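Local atomic coordinates of polyphosphate kinase (PDB entry 2O8R), a protein that probably catalyses the reversible transfer of the terminal phosphate of ATP to a growing long-chain polyphosphate, as a member of the polyphosphate kinase 1 family. Residues I445-P450 / R454-A459; N483-H488 / R505-L510; R599-H604 / E610-S615. The protein carries 3 engineered substitutions. All coordinates share one frame; numbering follows the deposited sequence.

Along the chain the three contacts follow one another in series. Contact 1 is a β-hairpin formed by strands 442-447 and 457-462 of the first C-terminal, phospholipase D-like domain; contact 2 packs the start of helix 484-497 against the loop leading to strand 510-511; contact 3 is a second hairpin, strands 600-603 and 610-614, in the second such domain. Contacts 1 and 2, about 13 Å between centres, touch through V487 and H488. The centre of contact 2 is about 16 Å from that of contact 3, where L510 meets W601 and F612. Contacts 1 and 3, centres about 26 Å apart, do not touch; I486, packing on L461 and C631, ties their two sheets together.

Contact 1. Residues I445-P450 / R454-A459; sequences ILYHTP and RPQGIA
Three backbone hydrogen bonds join I445 and Y447 to the 456-458 run of this antiparallel β-hairpin, part of the mixed sheet of the phospholipase D-like C-terminal domain 1. The short strand axes approach to 4.8 Å with their directions 165° apart. I445 and I458 form a hydrogen-bonded pair: I445 N reaches I458 O at 2.9 Å and I458 N returns to I445 O at 2.9 Å. Next along, L446 faces G457 in a non-hydrogen-bonded pair, and Y447 N donates to Q456 O at 2.7 Å.

Y447 leans across the partner strand. With CG anti to its own carbonyl carbon (chi1 -71°), the ring lies obliquely to G457, its CD2 3.5 Å from G457 CA, while the OH end approaches CD1 of I458. L446 and P455 lie side by side and point the same way, CD2 of L446 standing 4.1 Å from P455 CB. Beyond the strands, the CG2 methyl of T449 rests on Q456 CB at 3.7 Å, extending the contact into the turn.

The two faces of the hairpin have different covers. I445 and I458 share one, where M337 of helix 336-342 and L360 of helix 355-365 pack on both isoleucines. On the face of L446, Y491 of helix 484-497 touches both L446 and P455. The adjoining strand 370-377 is tied to L446 through backbone bonds with S371 and E372, and the side chain of S371 adds a hydrogen bond between its OG and L446 O.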
loop_
_atom_site.group_PDB
_atom_site.type_symbol
_atom_site.label_atom_id
_atom_site.label_comp_id
_atom_site.label_asym_id
_atom_site.label_seq_id
_atom_site.Cartn_x
_atom_site.Cartn_y
_atom_site.Cartn_z
ATOM N N ILE A 445 22.356 -16.323 -12.411
ATOM C CA ILE A 445 23.160 -15.324 -13.104
ATOM C C ILE A 445 24.093 -16.040 -14.070
ATOM O O ILE A 445 24.878 -16.885 -13.649
ATOM C CB ILE A 445 23.971 -14.470 -12.124
ATOM C CG1 ILE A 445 23.042 -13.696 -11.201
ATOM C CG2 ILE A 445 24.811 -13.481 -12.872
ATOM C CD1 ILE A 445 23.665 -13.393 -9.884
ATOM N N LEU A 446 23.997 -15.711 -15.361
ATOM C CA LEU A 446 24.818 -16.376 -16.381
ATOM C C LEU A 446 25.893 -15.456 -16.975
ATOM O O LEU A 446 25.638 -14.292 -17.318
ATOM C CB LEU A 446 23.947 -16.974 -17.493
ATOM C CG LEU A 446 22.970 -18.105 -17.147
ATOM C CD1 LEU A 446 22.054 -18.368 -18.325
ATOM C CD2 LEU A 446 23.664 -19.405 -16.697
ATOM N N TYR A 447 27.101 -15.995 -17.083
ATOM C CA TYR A 447 28.206 -15.275 -17.675
ATOM C C TYR A 447 28.225 -15.471 -19.179
ATOM O O TYR A 447 27.703 -16.472 -19.677
ATOM C CB TYR A 447 29.514 -15.780 -17.095
ATOM C CG TYR A 447 29.729 -15.386 -15.655
ATOM C CD1 TYR A 447 29.598 -14.065 -15.244
ATOM C CD2 TYR A 447 30.094 -16.331 -14.710
ATOM C CE1 TYR A 447 29.807 -13.706 -13.922
ATOM C CE2 TYR A 447 30.310 -15.985 -13.386
ATOM C CZ TYR A 447 30.162 -14.677 -12.993
ATOM O OH TYR A 447 30.378 -14.355 -11.668
ATOM N N HIS A 448 28.812 -14.512 -19.897
ATOM C CA HIS A 448 29.117 -14.693 -21.313
ATOM C C HIS A 448 30.136 -15.823 -21.435
ATOM O O HIS A 448 31.153 -15.833 -20.736
ATOM C CB HIS A 448 29.702 -13.421 -21.918
ATOM C CG HIS A 448 28.697 -12.340 -22.167
ATOM N ND1 HIS A 448 28.762 -11.108 -21.549
ATOM C CD2 HIS A 448 27.621 -12.291 -22.989
ATOM C CE1 HIS A 448 27.764 -10.351 -21.971
ATOM N NE2 HIS A 448 27.057 -11.046 -22.844
ATOM N N THR A 449 29.833 -16.787 -22.297
ATOM C CA THR A 449 30.698 -17.937 -22.544
ATOM C C THR A 449 30.691 -18.201 -24.046
ATOM O O THR A 449 29.691 -17.918 -24.701
ATOM C CB THR A 449 30.181 -19.197 -21.816
ATOM O OG1 THR A 449 28.799 -19.412 -22.141
ATOM C CG2 THR A 449 30.348 -19.061 -20.302
ATOM N N PRO A 450 31.807 -18.725 -24.595
ATOM C CA PRO A 450 32.017 -19.092 -26.003
ATOM C C PRO A 450 30.786 -19.363 -26.901
ATOM O O PRO A 450 30.269 -18.421 -27.515
ATOM C CB PRO A 450 32.913 -20.326 -25.884
ATOM C CG PRO A 450 33.767 -20.024 -24.658
ATOM C CD PRO A 450 33.035 -18.984 -23.818
ATOM N N ARG A 454 29.915 -24.928 -21.726
ATOM C CA ARG A 454 29.094 -24.998 -20.526
ATOM C C ARG A 454 28.753 -23.585 -20.087
ATOM O O ARG A 454 29.619 -22.702 -20.102
ATOM C CB ARG A 454 29.823 -25.721 -19.386
ATOM C CG ARG A 454 29.952 -27.239 -19.511
ATOM C CD ARG A 454 28.657 -27.916 -19.954
ATOM N NE ARG A 454 28.624 -28.101 -21.406
ATOM C CZ ARG A 454 27.660 -28.732 -22.071
ATOM N NH1 ARG A 454 26.627 -29.256 -21.424
ATOM N NH2 ARG A 454 27.737 -28.843 -23.391
ATOM N N PRO A 455 27.480 -23.356 -19.722
ATOM C CA PRO A 455 27.102 -22.092 -19.106
ATOM C C PRO A 455 27.873 -21.923 -17.811
ATOM O O PRO A 455 28.075 -22.890 -17.081
ATOM C CB PRO A 455 25.607 -22.264 -18.823
ATOM C CG PRO A 455 25.357 -23.722 -18.888
ATOM C CD PRO A 455 26.326 -24.258 -19.879
ATOM N N GLN A 456 28.332 -20.710 -17.551
ATOM C CA GLN A 456 29.082 -20.437 -16.339
ATOM C C GLN A 456 28.315 -19.370 -15.578
ATOM O O GLN A 456 27.652 -18.521 -16.180
ATOM C CB GLN A 456 30.480 -19.944 -16.710
ATOM C CG GLN A 456 31.599 -20.374 -15.790
ATOM C CD GLN A 456 32.962 -20.205 -16.446
ATOM O OE1 GLN A 456 33.242 -20.812 -17.483
ATOM N NE2 GLN A 456 33.816 -19.373 -15.846
ATOM N N GLY A 457 28.377 -19.421 -14.256
ATOM C CA GLY A 457 27.658 -18.435 -13.460
ATOM C C GLY A 457 27.348 -18.809 -12.032
ATOM O O GLY A 457 28.090 -19.551 -11.391
ATOM N N ILE A 458 26.246 -18.263 -11.533
ATOM C CA ILE A 458 25.855 -18.408 -10.135
ATOM C C ILE A 458 24.400 -18.849 -10.036
ATOM O O ILE A 458 23.511 -18.255 -10.646
ATOM C CB ILE A 458 26.015 -17.079 -9.356
ATOM C CG1 ILE A 458 27.465 -16.603 -9.364
ATOM C CG2 ILE A 458 25.589 -17.260 -7.936
ATOM C CD1 ILE A 458 27.658 -15.180 -8.839
ATOM N N ALA A 459 24.164 -19.900 -9.270
ATOM C CA ALA A 459 22.812 -20.314 -8.970
ATOM C C ALA A 459 22.518 -20.000 -7.517
ATOM O O ALA A 459 23.338 -20.276 -6.639
ATOM C CB ALA A 459 22.623 -21.810 -9.249
#

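Contact 2. Residues N483-H488 / R505-L510. With SO4 (sulfate ion), chain E.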
loop_
_atom_site.group_PDB
_atom_site.type_symbol
_atom_site.label_atom_id
_atom_site.label_comp_id
_atom_site.label_asym_id
_atom_site.label_seq_id
_atom_site.Cartn_x
_atom_site.Cartn_y
_atom_site.Cartn_z
ATOM N N ASN A 483 28.910 -23.908 -8.749
ATOM C CA ASN A 483 29.080 -25.275 -9.206
ATOM C C ASN A 483 28.534 -25.479 -10.603
ATOM O O ASN A 483 27.386 -25.151 -10.873
ATOM C CB ASN A 483 28.386 -26.209 -8.236
ATOM C CG ASN A 483 28.519 -27.658 -8.620
ATOM O OD1 ASN A 483 27.949 -28.107 -9.611
ATOM N ND2 ASN A 483 29.248 -28.411 -7.812
ATOM N N THR A 484 29.356 -26.039 -11.487
ATOM C CA THR A 484 29.004 -26.096 -12.902
ATOM C C THR A 484 27.854 -27.080 -13.199
ATOM O O THR A 484 27.111 -26.886 -14.148
ATOM C CB THR A 484 30.242 -26.332 -13.837
ATOM O OG1 THR A 484 30.564 -27.722 -13.876
ATOM C CG2 THR A 484 31.494 -25.516 -13.394
ATOM N N ASP A 485 27.686 -28.110 -12.375
ATOM C CA ASP A 485 26.565 -29.033 -12.548
ATOM C C ASP A 485 25.230 -28.431 -12.125
ATOM O O ASP A 485 24.222 -28.591 -12.825
ATOM C CB ASP A 485 26.807 -30.326 -11.790
ATOM C CG ASP A 485 27.843 -31.200 -12.459
ATOM O OD1 ASP A 485 28.508 -30.714 -13.402
ATOM O OD2 ASP A 485 27.989 -32.369 -12.042
ATOM N N ILE A 486 25.231 -27.747 -10.981
ATOM C CA ILE A 486 24.043 -27.058 -10.502
ATOM C C ILE A 486 23.706 -25.923 -11.450
ATOM O O ILE A 486 22.550 -25.769 -11.855
ATOM C CB ILE A 486 24.223 -26.457 -9.090
ATOM C CG1 ILE A 486 24.897 -27.442 -8.134
ATOM C CG2 ILE A 486 22.872 -26.014 -8.528
ATOM C CD1 ILE A 486 23.959 -28.408 -7.486
ATOM N N VAL A 487 24.713 -25.131 -11.812
ATOM C CA VAL A 487 24.461 -23.912 -12.583
ATOM C C VAL A 487 23.876 -24.301 -13.927
ATOM O O VAL A 487 23.081 -23.557 -14.509
ATOM C CB VAL A 487 25.720 -23.028 -12.740
ATOM C CG1 VAL A 487 25.642 -22.150 -14.000
ATOM C CG2 VAL A 487 25.939 -22.174 -11.486
ATOM N N HIS A 488 24.228 -25.501 -14.375
ATOM C CA HIS A 488 23.764 -25.987 -15.655
ATOM C C HIS A 488 22.338 -26.501 -15.515
ATOM O O HIS A 488 21.506 -26.345 -16.415
ATOM C CB HIS A 488 24.686 -27.093 -16.182
ATOM C CG HIS A 488 24.292 -27.595 -17.533
ATOM N ND1 HIS A 488 23.411 -28.641 -17.711
ATOM C CD2 HIS A 488 24.619 -27.162 -18.772
ATOM C CE1 HIS A 488 23.220 -28.835 -19.003
ATOM N NE2 HIS A 488 23.937 -27.947 -19.667
ATOM N N ARG A 505 16.785 -33.820 -18.060
ATOM C CA ARG A 505 17.853 -34.530 -17.361
ATOM C C ARG A 505 18.702 -33.574 -16.545
ATOM O O ARG A 505 19.251 -32.614 -17.087
ATOM C CB ARG A 505 18.775 -35.233 -18.369
ATOM C CG ARG A 505 18.186 -36.443 -19.081
ATOM C CD ARG A 505 19.265 -37.221 -19.818
ATOM N NE ARG A 505 19.764 -36.519 -20.995
ATOM C CZ ARG A 505 19.372 -36.773 -22.241
ATOM N NH1 ARG A 505 18.468 -37.716 -22.480
ATOM N NH2 ARG A 505 19.890 -36.084 -23.251
ATOM N N PHE A 506 18.849 -33.856 -15.255
ATOM C CA PHE A 506 19.642 -32.993 -14.386
ATOM C C PHE A 506 20.776 -33.763 -13.695
ATOM O O PHE A 506 20.617 -34.938 -13.369
ATOM C CB PHE A 506 18.723 -32.272 -13.381
ATOM C CG PHE A 506 17.564 -31.565 -14.032
ATOM C CD1 PHE A 506 17.685 -30.248 -14.452
ATOM C CD2 PHE A 506 16.360 -32.227 -14.258
ATOM C CE1 PHE A 506 16.627 -29.600 -15.072
ATOM C CE2 PHE A 506 15.292 -31.581 -14.877
ATOM C CZ PHE A 506 15.427 -30.273 -15.284
ATOM N N SER A 507 21.916 -33.101 -13.487
ATOM C CA SER A 507 23.104 -33.735 -12.886
ATOM C C SER A 507 22.986 -33.953 -11.386
ATOM O O SER A 507 23.316 -35.022 -10.880
ATOM C CB SER A 507 24.375 -32.919 -13.151
ATOM O OG SER A 507 24.522 -32.608 -14.520
ATOM N N ARG A 508 22.562 -32.920 -10.671
ATOM C CA ARG A 508 22.535 -32.970 -9.214
ATOM C C ARG A 508 21.203 -32.473 -8.697
ATOM O O ARG A 508 20.766 -32.870 -7.622
ATOM C CB ARG A 508 23.636 -32.099 -8.623
ATOM C CG ARG A 508 25.023 -32.327 -9.202
ATOM C CD ARG A 508 25.677 -33.529 -8.595
ATOM N NE ARG A 508 27.129 -33.444 -8.669
ATOM C CZ ARG A 508 27.951 -34.157 -7.906
ATOM N NH1 ARG A 508 27.461 -35.002 -7.007
ATOM N NH2 ARG A 508 29.264 -34.017 -8.038
ATOM N N LEU A 509 20.564 -31.607 -9.477
ATOM C CA LEU A 509 19.316 -30.967 -9.079
ATOM C C LEU A 509 18.140 -31.936 -9.073
ATOM O O LEU A 509 18.093 -32.864 -9.869
ATOM C CB LEU A 509 19.021 -29.816 -10.033
ATOM C CG LEU A 509 17.979 -28.786 -9.630
ATOM C CD1 LEU A 509 18.401 -28.166 -8.311
ATOM C CD2 LEU A 509 17.784 -27.741 -10.744
ATOM N N LEU A 510 17.191 -31.717 -8.174
ATOM C CA LEU A 510 15.961 -32.499 -8.175
ATOM C C LEU A 510 14.761 -31.634 -8.486
ATOM O O LEU A 510 14.440 -30.728 -7.719
ATOM C CB LEU A 510 15.734 -33.132 -6.815
ATOM C CG LEU A 510 16.826 -34.040 -6.292
ATOM C CD1 LEU A 510 16.302 -34.718 -5.041
ATOM C CD2 LEU A 510 17.181 -35.054 -7.355
HETATM S S SO4 E . 22.809 -34.790 -20.327
HETATM O O1 SO4 E . 23.812 -33.795 -20.710
HETATM O O2 SO4 E . 22.068 -34.355 -19.139
HETATM O O3 SO4 E . 21.880 -34.967 -21.442
HETATM O O4 SO4 E . 23.480 -36.053 -20.029
#
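A helix N-terminus meets the loop that follows helix 484-497 and leads into strand 510-511: D485 and I486, in the first turn of that helix, pack against S507 and R508. The D485 CB methylene approaches S507 CB at 3.8 Å and also touches R508 CG, so aliphatic carbon supplies much of the interface. R508, bent at chi2 (-80°), crosses D485 obliquely, its guanidinium plane turned 48° from the carboxylate. Their salt bridge is long, with OD2 of D485 3.6 Å from NE of R508. CD1 of I486 meets R508 CB at 3.9 Å, the two side chains crossing at about a right angle.

N483 is the N-cap. Its OD1 accepts from I486 N at 3.1 Å, the donor tilted 26° from the amide carbonyl plane, and more weakly from D485 N. One turn further along the helix, the carboxylate of D489 accepts from the backbone N atoms of S507, R508 and L509, fixing the loop against it.

At the start of the 505-510 segment, away from D485, R505 grips a sulfate, probably from the crystallisation liquor: a single oxygen, O3, receives NE of R505 at 2.7 Å and NH2 of R505 at 2.9 Å.

Contact 3. Residues R599-H604 / E610-S615; sequences RIWCFH and EVFISS. With SO4 (sulfate ion), chain F.
Five backbone hydrogen bonds stitch R599, W601 and F603 to S614, F612 and E610 in an antiparallel β-hairpin whose short strand axes run 166° apart. S614 N donates to R599 O, W601 and F612 exchange a pair, with F612 N 2.6 Å from W601 O, and F603 and E610 exchange another.

At the R599 end, the side chain directs two N-H groups at one oxygen of a sulfate, probably from the crystallisation liquor: NH2 of R599 lies 2.8 Å and NH1 of R599 2.9 Å from sulfate O4. The anion's sulfur is in the guanidinium plane at its edge, and NE2 of H597, predicted to bind ATP, is hydrogen-bonded to the same ion. D617 forms a salt bridge with R599 NE. S615 O lies over one guanidinium face, offset toward its rim, 3.1 Å from R599 NH1, at angles too poor for a hydrogen bond.

W601, F603, F612 and E610 occupy one face of the sheet. CE3 of W601 reaches CB of F612 at 3.6 Å, and the six-membered ring of W601 is inclined 44° to the F612 ring, an oblique pairing. CD2 of F612 lies at the edge of the F603 ring. Further along, W601 CZ2 approaches S614 CB at 3.7 Å, while S614 OG is hydrogen-bonded to T629 O and A616 N. Helix 516-532 covers this face. On the other, I600 touches V611 and I613, C602 SG meets V611 CG2 at 3.8 Å, and helix 636-651 packs over I600, C602 and V611.

The buried hairpin thus holds an anion-binding arginine beside H597 and the predicted phosphohistidine H439, consistent with a place for phosphate groups.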
loop_
_atom_site.group_PDB
_atom_site.type_symbol
_atom_site.label_atom_id
_atom_site.label_comp_id
_atom_site.label_asym_id
_atom_site.label_seq_id
_atom_site.Cartn_x
_atom_site.Cartn_y
_atom_site.Cartn_z
ATOM N N ARG A 599 12.976 -26.261 4.522
ATOM C CA ARG A 599 12.720 -27.651 4.159
ATOM C C ARG A 599 14.056 -28.299 3.840
ATOM O O ARG A 599 14.720 -27.933 2.862
ATOM C CB ARG A 599 11.768 -27.730 2.974
ATOM C CG ARG A 599 10.481 -26.961 3.184
ATOM C CD ARG A 599 9.984 -26.399 1.887
ATOM N NE ARG A 599 8.617 -25.931 2.021
ATOM C CZ ARG A 599 8.201 -24.707 1.717
ATOM N NH1 ARG A 599 9.047 -23.815 1.230
ATOM N NH2 ARG A 599 6.923 -24.384 1.888
ATOM N N ILE A 600 14.466 -29.243 4.683
ATOM C CA ILE A 600 15.810 -29.819 4.610
ATOM C C ILE A 600 15.773 -31.332 4.812
ATOM O O ILE A 600 15.049 -31.822 5.678
ATOM C CB ILE A 600 16.738 -29.185 5.670
ATOM C CG1 ILE A 600 17.039 -27.725 5.314
ATOM C CG2 ILE A 600 18.029 -29.996 5.811
ATOM C CD1 ILE A 600 17.902 -26.975 6.337
ATOM N N TRP A 601 16.536 -32.070 4.010
ATOM C CA TRP A 601 16.577 -33.531 4.141
ATOM C C TRP A 601 18.005 -34.025 4.349
ATOM O O TRP A 601 18.909 -33.658 3.601
ATOM C CB TRP A 601 15.980 -34.249 2.917
ATOM C CG TRP A 601 14.768 -33.623 2.266
ATOM C CD1 TRP A 601 13.746 -32.934 2.879
ATOM C CD2 TRP A 601 14.427 -33.682 0.873
ATOM N NE1 TRP A 601 12.810 -32.546 1.947
ATOM C CE2 TRP A 601 13.204 -32.986 0.710
ATOM C CE3 TRP A 601 15.040 -34.244 -0.253
ATOM C CZ2 TRP A 601 12.596 -32.830 -0.528
ATOM C CZ3 TRP A 601 14.421 -34.098 -1.494
ATOM C CH2 TRP A 601 13.214 -33.400 -1.617
ATOM N N CYS A 602 18.191 -34.862 5.366
ATOM C CA CYS A 602 19.473 -35.496 5.649
ATOM C C CYS A 602 19.340 -36.997 5.671
ATOM O O CYS A 602 18.607 -37.555 6.487
ATOM C CB CYS A 602 20.003 -35.051 7.001
ATOM S SG CYS A 602 20.105 -33.298 7.112
ATOM N N PHE A 603 20.059 -37.650 4.776
ATOM C CA PHE A 603 20.124 -39.107 4.780
ATOM C C PHE A 603 21.513 -39.564 5.216
ATOM O O PHE A 603 22.519 -39.176 4.611
ATOM C CB PHE A 603 19.783 -39.654 3.401
ATOM C CG PHE A 603 18.409 -39.255 2.904
ATOM C CD1 PHE A 603 17.334 -40.123 3.037
ATOM C CD2 PHE A 603 18.199 -38.023 2.284
ATOM C CE1 PHE A 603 16.074 -39.771 2.569
ATOM C CE2 PHE A 603 16.946 -37.671 1.816
ATOM C CZ PHE A 603 15.880 -38.546 1.961
ATOM N N HIS A 604 21.564 -40.379 6.269
ATOM C CA HIS A 604 22.835 -40.825 6.857
ATOM C C HIS A 604 23.763 -41.559 5.890
ATOM O O HIS A 604 24.972 -41.285 5.867
ATOM C CB HIS A 604 22.593 -41.696 8.078
ATOM C CG HIS A 604 23.844 -42.039 8.823
ATOM N ND1 HIS A 604 24.829 -41.110 9.087
ATOM C CD2 HIS A 604 24.267 -43.204 9.368
ATOM C CE1 HIS A 604 25.806 -41.689 9.760
ATOM N NE2 HIS A 604 25.491 -42.959 9.943
ATOM N N GLU A 610 24.175 -37.220 3.036
ATOM C CA GLU A 610 23.716 -36.356 1.944
ATOM C C GLU A 610 22.648 -35.413 2.459
ATOM O O GLU A 610 21.689 -35.837 3.108
ATOM C CB GLU A 610 23.194 -37.177 0.766
ATOM C CG GLU A 610 24.290 -38.010 0.105
ATOM C CD GLU A 610 23.817 -38.815 -1.090
ATOM O OE1 GLU A 610 22.733 -38.532 -1.638
ATOM O OE2 GLU A 610 24.548 -39.742 -1.494
ATOM N N VAL A 611 22.828 -34.127 2.196
ATOM C CA VAL A 611 21.879 -33.138 2.673
ATOM C C VAL A 611 21.223 -32.395 1.522
ATOM O O VAL A 611 21.905 -31.897 0.621
ATOM C CB VAL A 611 22.535 -32.150 3.639
ATOM C CG1 VAL A 611 21.529 -31.106 4.105
ATOM C CG2 VAL A 611 23.127 -32.899 4.823
ATOM N N PHE A 612 19.893 -32.332 1.548
ATOM C CA PHE A 612 19.166 -31.570 0.544
ATOM C C PHE A 612 18.438 -30.378 1.132
ATOM O O PHE A 612 17.939 -30.427 2.256
ATOM C CB PHE A 612 18.182 -32.451 -0.199
ATOM C CG PHE A 612 18.828 -33.507 -1.034
ATOM C CD1 PHE A 612 19.106 -33.274 -2.374
ATOM C CD2 PHE A 612 19.155 -34.738 -0.484
ATOM C CE1 PHE A 612 19.701 -34.250 -3.151
ATOM C CE2 PHE A 612 19.751 -35.713 -1.248
ATOM C CZ PHE A 612 20.022 -35.470 -2.583
ATOM N N ILE A 613 18.396 -29.309 0.345
ATOM C CA ILE A 613 17.642 -28.101 0.640
ATOM C C ILE A 613 16.483 -28.061 -0.353
ATOM O O ILE A 613 16.713 -28.191 -1.567
ATOM C CB ILE A 613 18.566 -26.863 0.478
ATOM C CG1 ILE A 613 19.272 -26.569 1.792
ATOM C CG2 ILE A 613 17.828 -25.611 0.013
ATOM C CD1 ILE A 613 20.349 -25.534 1.643
ATOM N N SER A 614 15.246 -27.916 0.138
ATOM C CA SER A 614 14.101 -27.926 -0.785
ATOM C C SER A 614 13.132 -26.757 -0.754
ATOM O O SER A 614 13.021 -26.030 0.231
ATOM C CB SER A 614 13.305 -29.222 -0.664
ATOM O OG SER A 614 12.413 -29.332 -1.766
ATOM N N SER A 615 12.423 -26.602 -1.868
ATOM C CA SER A 615 11.304 -25.675 -1.974
ATOM C C SER A 615 9.999 -26.362 -1.600
ATOM O O SER A 615 9.015 -25.703 -1.291
ATOM C CB SER A 615 11.199 -25.128 -3.399
ATOM O OG SER A 615 10.749 -26.133 -4.285
HETATM S S SO4 F . 5.668 -21.201 0.663
HETATM O O1 SO4 F . 5.824 -20.417 1.886
HETATM O O2 SO4 F . 4.446 -22.013 0.770
HETATM O O3 SO4 F . 5.564 -20.299 -0.482
HETATM O O4 SO4 F . 6.860 -22.016 0.449
#